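Long-range contacts in beta-galacturonidase (Eisenbergiella tayi, PDB 6NCW), which hydrolyses, as a glycoside hydrolase family 2 beta-galacturonidase, terminal beta-linked galacturonic acid residues, and may share the beta-glucuronidase activity of its relatives: residues His335-Ser340 / Leu376-Ser381; Ala196-Val201 / Phe210-Leu215. One frame throughout, in Å; residues are numbered along the deposited sequence.

Contact 1: residues His335-Ser340 / Leu376-Ser381; sequences HARGLS and LNECAS. With GOL (glycerol), chain G.
R337 and N377 lie side by side and point the same way, on loops that follow two neighbouring parallel strands, 329-333 and 370-374, of the TIM barrel; both bind galacturonate. From CB outward, R337 first borders the N377 amide, and its CG packs 3.4 Å from N377 ND2. CG stands anti to the backbone N (chi1 180°), and the chain then bends at chi2, carrying the guanidinium to the glycerol in the sugar site. CD brushes GOL O2; NE donates to that O2 at 2.8 Å and only weakly to O3. NH2 donates to GOL O3 at 2.9 Å, in the guanidinium plane. E378 OE1 faces NH2 from well out of that plane, a long salt bridge to which no N-H points; E378 OE2 is held by N428. N377 ND2 donates to GOL O1 (2.8 Å), while its OD1 accepts from R309 and N428, fixing the amide's flip.

On the backbone, the type II turn L376-C379 meets 336-339. Water 1 joins A336 O to N377 N, and A336 CB rests on L376 CD2. G338 N reaches N377 O almost straight, at 2.9 Å and 173°; next, L339 N bonds weakly to C379 SG.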
ATOM      1  N   HIS A 335       0.212   5.522 -35.379  1.00 20.24           N
ATOM      2  CA  HIS A 335       0.385   6.273 -34.142  1.00 21.88           C
ATOM      3  C   HIS A 335      -0.546   7.481 -34.145  1.00 22.84           C
ATOM      4  O   HIS A 335      -0.271   8.485 -34.804  1.00 21.42           O
ATOM      5  CB  HIS A 335       1.832   6.709 -33.957  1.00 19.44           C
ATOM      6  CG  HIS A 335       2.023   7.575 -32.754  1.00 20.14           C
ATOM      7  ND1 HIS A 335       3.050   8.486 -32.642  1.00 22.07           N
ATOM      8  CD2 HIS A 335       1.298   7.684 -31.616  1.00 16.77           C
ATOM      9  CE1 HIS A 335       2.957   9.110 -31.475  1.00 23.05           C
ATOM     10  NE2 HIS A 335       1.900   8.639 -30.834  1.00 20.44           N
ATOM     11  N   ALA A 336      -1.651   7.381 -33.398  1.00 21.33           N
ATOM     12  CA  ALA A 336      -2.594   8.477 -33.209  1.00 20.39           C
ATOM     13  C   ALA A 336      -3.546   8.119 -32.068  1.00 24.29           C
ATOM     14  O   ALA A 336      -4.004   6.976 -31.990  1.00 25.56           O
ATOM     15  CB  ALA A 336      -3.387   8.743 -34.491  1.00 18.43           C
ATOM     16  N   ARG A 337      -3.864   9.089 -31.205  1.00 22.85           N
ATOM     17  CA  ARG A 337      -4.880   8.851 -30.174  1.00 22.48           C
ATOM     18  C   ARG A 337      -5.613  10.139 -29.811  1.00 21.50           C
ATOM     19  O   ARG A 337      -5.004  11.072 -29.269  1.00 21.42           O
ATOM     20  CB  ARG A 337      -4.272   8.233 -28.909  1.00 20.45           C
ATOM     21  CG  ARG A 337      -5.311   7.984 -27.810  1.00 19.45           C
ATOM     22  CD  ARG A 337      -4.841   8.379 -26.348  1.00 18.09           C
ATOM     23  NE  ARG A 337      -6.031   8.428 -25.500  1.00 22.60           N
ATOM     24  CZ  ARG A 337      -6.868   9.464 -25.424  1.00 22.84           C
ATOM     25  NH1 ARG A 337      -6.624  10.594 -26.082  1.00 19.79           N
ATOM     26  NH2 ARG A 337      -7.949   9.368 -24.667  1.00 24.59           N
ATOM     27  N   GLY A 338      -6.919  10.166 -30.076  1.00 20.55           N
ATOM     28  CA  GLY A 338      -7.793  11.182 -29.509  1.00 23.26           C
ATOM     29  C   GLY A 338      -7.607  12.570 -30.078  1.00 27.59           C
ATOM     30  O   GLY A 338      -7.884  13.560 -29.393  1.00 30.90           O
ATOM     31  N   LEU A 339      -7.114  12.679 -31.306  1.00 25.60           N
ATOM     32  CA  LEU A 339      -6.761  13.983 -31.842  1.00 24.20           C
ATOM     33  C   LEU A 339      -8.019  14.686 -32.330  1.00 26.73           C
ATOM     34  O   LEU A 339      -8.822  14.104 -33.070  1.00 23.22           O
ATOM     35  CB  LEU A 339      -5.729  13.845 -32.961  1.00 21.91           C
ATOM     36  CG  LEU A 339      -4.399  13.237 -32.478  1.00 26.24           C
ATOM     37  CD1 LEU A 339      -3.487  12.905 -33.637  1.00 20.02           C
ATOM     38  CD2 LEU A 339      -3.684  14.161 -31.493  1.00 19.39           C
ATOM     39  N   SER A 340      -8.201  15.928 -31.890  1.00 26.36           N
ATOM     40  CA  SER A 340      -9.319  16.742 -32.330  1.00 26.88           C
ATOM     41  C   SER A 340      -9.167  17.114 -33.807  1.00 30.47           C
ATOM     42  O   SER A 340      -8.106  16.949 -34.428  1.00 26.73           O
ATOM     43  CB  SER A 340      -9.417  18.011 -31.484  1.00 30.92           C
ATOM     44  OG  SER A 340      -8.239  18.805 -31.656  1.00 28.09           O
ATOM     45  N   LEU A 376      -6.009   5.906 -36.519  1.00 22.26           N
ATOM     46  CA  LEU A 376      -6.669   7.103 -35.987  1.00 22.71           C
ATOM     47  C   LEU A 376      -7.659   6.779 -34.868  1.00 22.12           C
ATOM     48  O   LEU A 376      -8.830   7.185 -34.895  1.00 18.45           O
ATOM     49  CB  LEU A 376      -7.365   7.865 -37.114  1.00 24.55           C
ATOM     50  CG  LEU A 376      -6.462   8.340 -38.252  1.00 28.75           C
ATOM     51  CD1 LEU A 376      -7.304   9.144 -39.242  1.00 25.79           C
ATOM     52  CD2 LEU A 376      -5.253   9.141 -37.717  1.00 20.43           C
ATOM     53  N   ASN A 377      -7.167   6.055 -33.863  1.00 20.43           N
ATOM     54  CA  ASN A 377      -7.937   5.786 -32.657  1.00 19.89           C
ATOM     55  C   ASN A 377      -8.569   7.053 -32.087  1.00 19.73           C
ATOM     56  O   ASN A 377      -7.871   8.016 -31.758  1.00 20.14           O
ATOM     57  CB  ASN A 377      -7.037   5.130 -31.607  1.00 19.11           C
ATOM     58  CG  ASN A 377      -7.754   4.939 -30.285  1.00 22.77           C
ATOM     59  OD1 ASN A 377      -8.478   3.954 -30.098  1.00 22.13           O
ATOM     60  ND2 ASN A 377      -7.574   5.895 -29.363  1.00 19.17           N
ATOM     61  N   GLU A 378      -9.901   7.042 -31.982  1.00 18.55           N
ATOM     62  CA  GLU A 378     -10.682   8.120 -31.374  1.00 21.13           C
ATOM     63  C   GLU A 378     -10.363   9.500 -31.962  1.00 23.29           C
ATOM     64  O   GLU A 378     -10.448  10.517 -31.271  1.00 20.36           O
ATOM     65  CB  GLU A 378     -10.498   8.136 -29.852  1.00 23.71           C
ATOM     66  CG  GLU A 378     -11.070   6.896 -29.165  1.00 24.68           C
ATOM     67  CD  GLU A 378     -11.269   7.089 -27.666  1.00 31.67           C
ATOM     68  OE1 GLU A 378     -10.826   8.136 -27.129  1.00 29.44           O
ATOM     69  OE2 GLU A 378     -11.874   6.188 -27.027  1.00 32.20           O
ATOM     70  N   CYS A 379     -10.014   9.572 -33.238  1.00 21.20           N
ATOM     71  CA  CYS A 379      -9.826  10.876 -33.862  1.00 24.52           C
ATOM     72  C   CYS A 379     -11.181  11.399 -34.358  1.00 26.55           C
ATOM     73  O   CYS A 379     -12.240  10.837 -34.045  1.00 25.84           O
ATOM     74  CB  CYS A 379      -8.732  10.783 -34.924  1.00 25.18           C
ATOM     75  SG  CYS A 379      -7.109  10.413 -34.152  1.00 24.34           S
ATOM     76  N   ALA A 380     -11.177  12.515 -35.097  1.00 26.49           N
ATOM     77  CA  ALA A 380     -12.415  13.277 -35.324  1.00 30.11           C
ATOM     78  C   ALA A 380     -13.194  12.755 -36.541  1.00 28.14           C
ATOM     79  O   ALA A 380     -13.404  13.456 -37.535  1.00 30.64           O
ATOM     80  CB  ALA A 380     -12.097  14.763 -35.461  1.00 25.20           C
ATOM     81  N   SER A 381     -13.658  11.506 -36.432  1.00 27.17           N
ATOM     82  CA  SER A 381     -14.386  10.833 -37.506  1.00 25.16           C
ATOM     83  C   SER A 381     -15.827  11.309 -37.653  1.00 29.84           C
ATOM     84  O   SER A 381     -16.547  10.802 -38.526  1.00 26.76           O
ATOM     85  CB  SER A 381     -14.383   9.324 -37.275  1.00 27.75           C
ATOM     86  OG  SER A 381     -14.984   9.017 -36.045  1.00 24.21           O
TER
HETATM   87  C1  GOL G 603      -8.694   5.908 -25.630  1.00 24.70           C
HETATM   88  O1  GOL G 603      -8.734   5.270 -26.871  1.00 24.23           O
HETATM   89  C2  GOL G 603      -7.610   5.215 -24.739  1.00 22.91           C
HETATM   90  O2  GOL G 603      -6.340   5.697 -24.989  1.00 22.45           O
HETATM   91  C3  GOL G 603      -7.996   5.560 -23.278  1.00 24.83           C
HETATM   92  O3  GOL G 603      -7.753   6.949 -23.067  1.00 21.59           O
HETATM   93  O   HOH W   1      -4.362   5.000 -34.125  1.00 23.04           O

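Contact 2: residues Ala196-Val201 / Phe210-Leu215; sequences AVLPIV and FSTEEL
The two segments run antiparallel, their end-to-end directions 162° apart, but they belong to different sheets: the closest CA pair, A196 and T212, is still 6.8 Å apart, and side chains make the join. F210 contributes the largest surface. Its CG stands anti to the carbonyl carbon (chi1 -51°), which turns one face of the ring to the I200 side chain, the two crossing at an oblique angle. I200 CD1 sits over that face, 3.6 Å from the ring centroid and 24° off the normal. That is a CH-pi contact, shifted toward the rim, with CD1 only 3.3 Å from F210 CD2. I200 CG2 touches the same ring at CE2 and CZ, so both arms of the isoleucine grip it. At the ring's edge, V201 O lies near the plane, 3.8 Å from CZ.

Further along, L198 crosses T212 at about a right angle. L198 CD1 meets F210 O and T212 CG2, the latter at 3.6 Å, while L198 CD2 reaches S211 O. T212 CG2 also bears on A196 CB, with L215 CD1 arriving at that methyl more loosely. T212 OG1 donates to E213 O and accepts from A170 N on strand 165-176. Edge strands of two antiparallel sheets thus meet through their side chains, closing one side of the sandwich, consistent with the immunoglobulin-like domain of family 2 glycosidases.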
ATOM      1  N   ALA A 196      11.395 -19.273 -56.373  1.00 32.28           N
ATOM      2  CA  ALA A 196      11.506 -18.502 -57.600  1.00 32.22           C
ATOM      3  C   ALA A 196      12.912 -17.950 -57.719  1.00 40.35           C
ATOM      4  O   ALA A 196      13.647 -17.841 -56.732  1.00 40.51           O
ATOM      5  CB  ALA A 196      10.485 -17.361 -57.652  1.00 32.91           C
ATOM      6  N   VAL A 197      13.277 -17.618 -58.955  1.00 40.98           N
ATOM      7  CA  VAL A 197      14.471 -16.843 -59.264  1.00 40.34           C
ATOM      8  C   VAL A 197      14.023 -15.680 -60.135  1.00 42.71           C
ATOM      9  O   VAL A 197      13.493 -15.891 -61.232  1.00 44.65           O
ATOM     10  CB  VAL A 197      15.550 -17.678 -59.976  1.00 40.62           C
ATOM     11  CG1 VAL A 197      16.785 -16.830 -60.230  1.00 43.03           C
ATOM     12  CG2 VAL A 197      15.908 -18.910 -59.155  1.00 42.29           C
ATOM     13  N   LEU A 198      14.216 -14.459 -59.643  1.00 41.78           N
ATOM     14  CA  LEU A 198      13.764 -13.267 -60.343  1.00 43.47           C
ATOM     15  C   LEU A 198      14.943 -12.590 -61.015  1.00 47.42           C
ATOM     16  O   LEU A 198      15.930 -12.272 -60.334  1.00 45.83           O
ATOM     17  CB  LEU A 198      13.093 -12.301 -59.372  1.00 43.33           C
ATOM     18  CG  LEU A 198      11.703 -12.706 -58.888  1.00 44.09           C
ATOM     19  CD1 LEU A 198      11.117 -11.630 -57.976  1.00 37.42           C
ATOM     20  CD2 LEU A 198      10.797 -12.955 -60.103  1.00 43.01           C
ATOM     21  N   PRO A 199      14.905 -12.358 -62.324  1.00 51.32           N
ATOM     22  CA  PRO A 199      15.971 -11.565 -62.951  1.00 46.04           C
ATOM     23  C   PRO A 199      15.802 -10.090 -62.621  1.00 45.23           C
ATOM     24  O   PRO A 199      14.698  -9.545 -62.670  1.00 46.87           O
ATOM     25  CB  PRO A 199      15.798 -11.847 -64.449  1.00 46.48           C
ATOM     26  CG  PRO A 199      14.357 -12.261 -64.603  1.00 52.01           C
ATOM     27  CD  PRO A 199      13.955 -12.919 -63.303  1.00 50.28           C
ATOM     28  N   ILE A 200      16.916  -9.450 -62.270  1.00 45.08           N
ATOM     29  CA  ILE A 200      16.940  -8.073 -61.786  1.00 48.08           C
ATOM     30  C   ILE A 200      17.712  -7.227 -62.786  1.00 48.72           C
ATOM     31  O   ILE A 200      18.812  -7.606 -63.204  1.00 44.02           O
ATOM     32  CB  ILE A 200      17.600  -7.958 -60.393  1.00 46.44           C
ATOM     33  CG1 ILE A 200      16.930  -8.873 -59.373  1.00 48.01           C
ATOM     34  CG2 ILE A 200      17.567  -6.531 -59.903  1.00 44.79           C
ATOM     35  CD1 ILE A 200      15.491  -8.575 -59.168  1.00 45.18           C
ATOM     36  N   VAL A 201      17.150  -6.074 -63.139  1.00 48.86           N
ATOM     37  CA  VAL A 201      17.871  -5.042 -63.870  1.00 48.66           C
ATOM     38  C   VAL A 201      17.546  -3.701 -63.227  1.00 49.28           C
ATOM     39  O   VAL A 201      16.378  -3.294 -63.181  1.00 49.90           O
ATOM     40  CB  VAL A 201      17.520  -5.017 -65.366  1.00 47.35           C
ATOM     41  CG1 VAL A 201      18.106  -3.770 -65.999  1.00 55.55           C
ATOM     42  CG2 VAL A 201      18.054  -6.262 -66.053  1.00 54.59           C
ATOM     43  N   PHE A 210      10.316  -6.189 -57.716  1.00 37.39           N
ATOM     44  CA  PHE A 210      10.090  -7.235 -58.703  1.00 37.57           C
ATOM     45  C   PHE A 210       9.237  -8.304 -58.041  1.00 40.86           C
ATOM     46  O   PHE A 210       9.499  -8.680 -56.895  1.00 40.61           O
ATOM     47  CB  PHE A 210      11.420  -7.822 -59.203  1.00 36.81           C
ATOM     48  CG  PHE A 210      12.413  -6.775 -59.654  1.00 38.59           C
ATOM     49  CD1 PHE A 210      12.495  -6.405 -60.984  1.00 36.43           C
ATOM     50  CD2 PHE A 210      13.241  -6.141 -58.743  1.00 35.07           C
ATOM     51  CE1 PHE A 210      13.397  -5.439 -61.393  1.00 38.64           C
ATOM     52  CE2 PHE A 210      14.146  -5.175 -59.146  1.00 37.56           C
ATOM     53  CZ  PHE A 210      14.222  -4.819 -60.470  1.00 41.16           C
ATOM     54  N   SER A 211       8.209  -8.775 -58.736  1.00 39.26           N
ATOM     55  CA  SER A 211       7.286  -9.745 -58.165  1.00 40.96           C
ATOM     56  C   SER A 211       7.411 -11.081 -58.873  1.00 37.18           C
ATOM     57  O   SER A 211       7.649 -11.137 -60.081  1.00 41.97           O
ATOM     58  CB  SER A 211       5.838  -9.264 -58.246  1.00 38.21           C
ATOM     59  OG  SER A 211       5.623  -8.182 -57.363  1.00 44.15           O
ATOM     60  N   THR A 212       7.258 -12.153 -58.109  1.00 36.47           N
ATOM     61  CA  THR A 212       7.044 -13.451 -58.704  1.00 37.38           C
ATOM     62  C   THR A 212       5.577 -13.606 -59.089  1.00 37.28           C
ATOM     63  O   THR A 212       4.712 -12.799 -58.729  1.00 37.02           O
ATOM     64  CB  THR A 212       7.441 -14.572 -57.746  1.00 37.14           C
ATOM     65  OG1 THR A 212       6.400 -14.756 -56.767  1.00 35.88           O
ATOM     66  CG2 THR A 212       8.780 -14.252 -57.075  1.00 32.54           C
ATOM     67  N   GLU A 213       5.304 -14.663 -59.838  1.00 38.52           N
ATOM     68  CA  GLU A 213       3.927 -15.044 -60.073  1.00 43.77           C
ATOM     69  C   GLU A 213       3.377 -15.766 -58.847  1.00 40.37           C
ATOM     70  O   GLU A 213       4.112 -16.145 -57.932  1.00 41.27           O
ATOM     71  CB  GLU A 213       3.820 -15.931 -61.310  1.00 45.10           C
ATOM     72  CG  GLU A 213       4.031 -15.182 -62.609  1.00 53.77           C
ATOM     73  CD  GLU A 213       4.166 -16.121 -63.786  1.00 73.67           C
ATOM     74  OE1 GLU A 213       4.510 -15.650 -64.896  1.00 79.15           O
ATOM     75  OE2 GLU A 213       3.933 -17.338 -63.594  1.00 73.92           O
ATOM     76  N   GLU A 214       2.060 -15.942 -58.843  1.00 36.09           N
ATOM     77  CA  GLU A 214       1.388 -16.762 -57.848  1.00 37.50           C
ATOM     78  C   GLU A 214       1.731 -18.233 -58.074  1.00 40.60           C
ATOM     79  O   GLU A 214       1.308 -18.831 -59.067  1.00 47.15           O
ATOM     80  CB  GLU A 214      -0.108 -16.515 -57.950  1.00 41.83           C
ATOM     81  CG  GLU A 214      -0.854 -16.696 -56.672  1.00 49.10           C
ATOM     82  CD  GLU A 214      -2.210 -16.054 -56.746  1.00 53.40           C
ATOM     83  OE1 GLU A 214      -2.264 -14.824 -57.011  1.00 54.70           O
ATOM     84  OE2 GLU A 214      -3.208 -16.789 -56.567  1.00 55.23           O
ATOM     85  N   LEU A 215       2.483 -18.827 -57.150  1.00 43.68           N
ATOM     86  CA  LEU A 215       3.006 -20.176 -57.283  1.00 40.25           C
ATOM     87  C   LEU A 215       2.372 -21.122 -56.269  1.00 41.36           C
ATOM     88  O   LEU A 215       1.987 -20.698 -55.180  1.00 41.99           O
ATOM     89  CB  LEU A 215       4.525 -20.173 -57.093  1.00 36.68           C
ATOM     90  CG  LEU A 215       5.218 -19.315 -58.145  1.00 41.53           C
ATOM     91  CD1 LEU A 215       6.661 -19.033 -57.766  1.00 39.26           C
ATOM     92  CD2 LEU A 215       5.121 -19.999 -59.504  1.00 41.35           C
TER

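In the fold
From the N terminus, the chain passes through its first beta-rich region and enters the immunoglobulin-like sandwich, where contact 2 closes first. Only eight residues separate 196-201 from 210-215, and this short connection carries the chain from one sheet to the other. The TIM barrel follows, and there contact 1 closes a longer loop: the 35 residues between 335-340 and 376-381 include helices 341-344 and 349-364 and strand 370-374, and with strand 329-333 just before them they complete a beta-alpha-beta unit. The contacts neither nest nor cross but come in series. The centres of contacts 1 and 2 lie about 40 Å apart. Contact 2 joins the sandwich's sheets far from the sugar-binding site, whereas contact 1 ties adjacent barrel loops at that site.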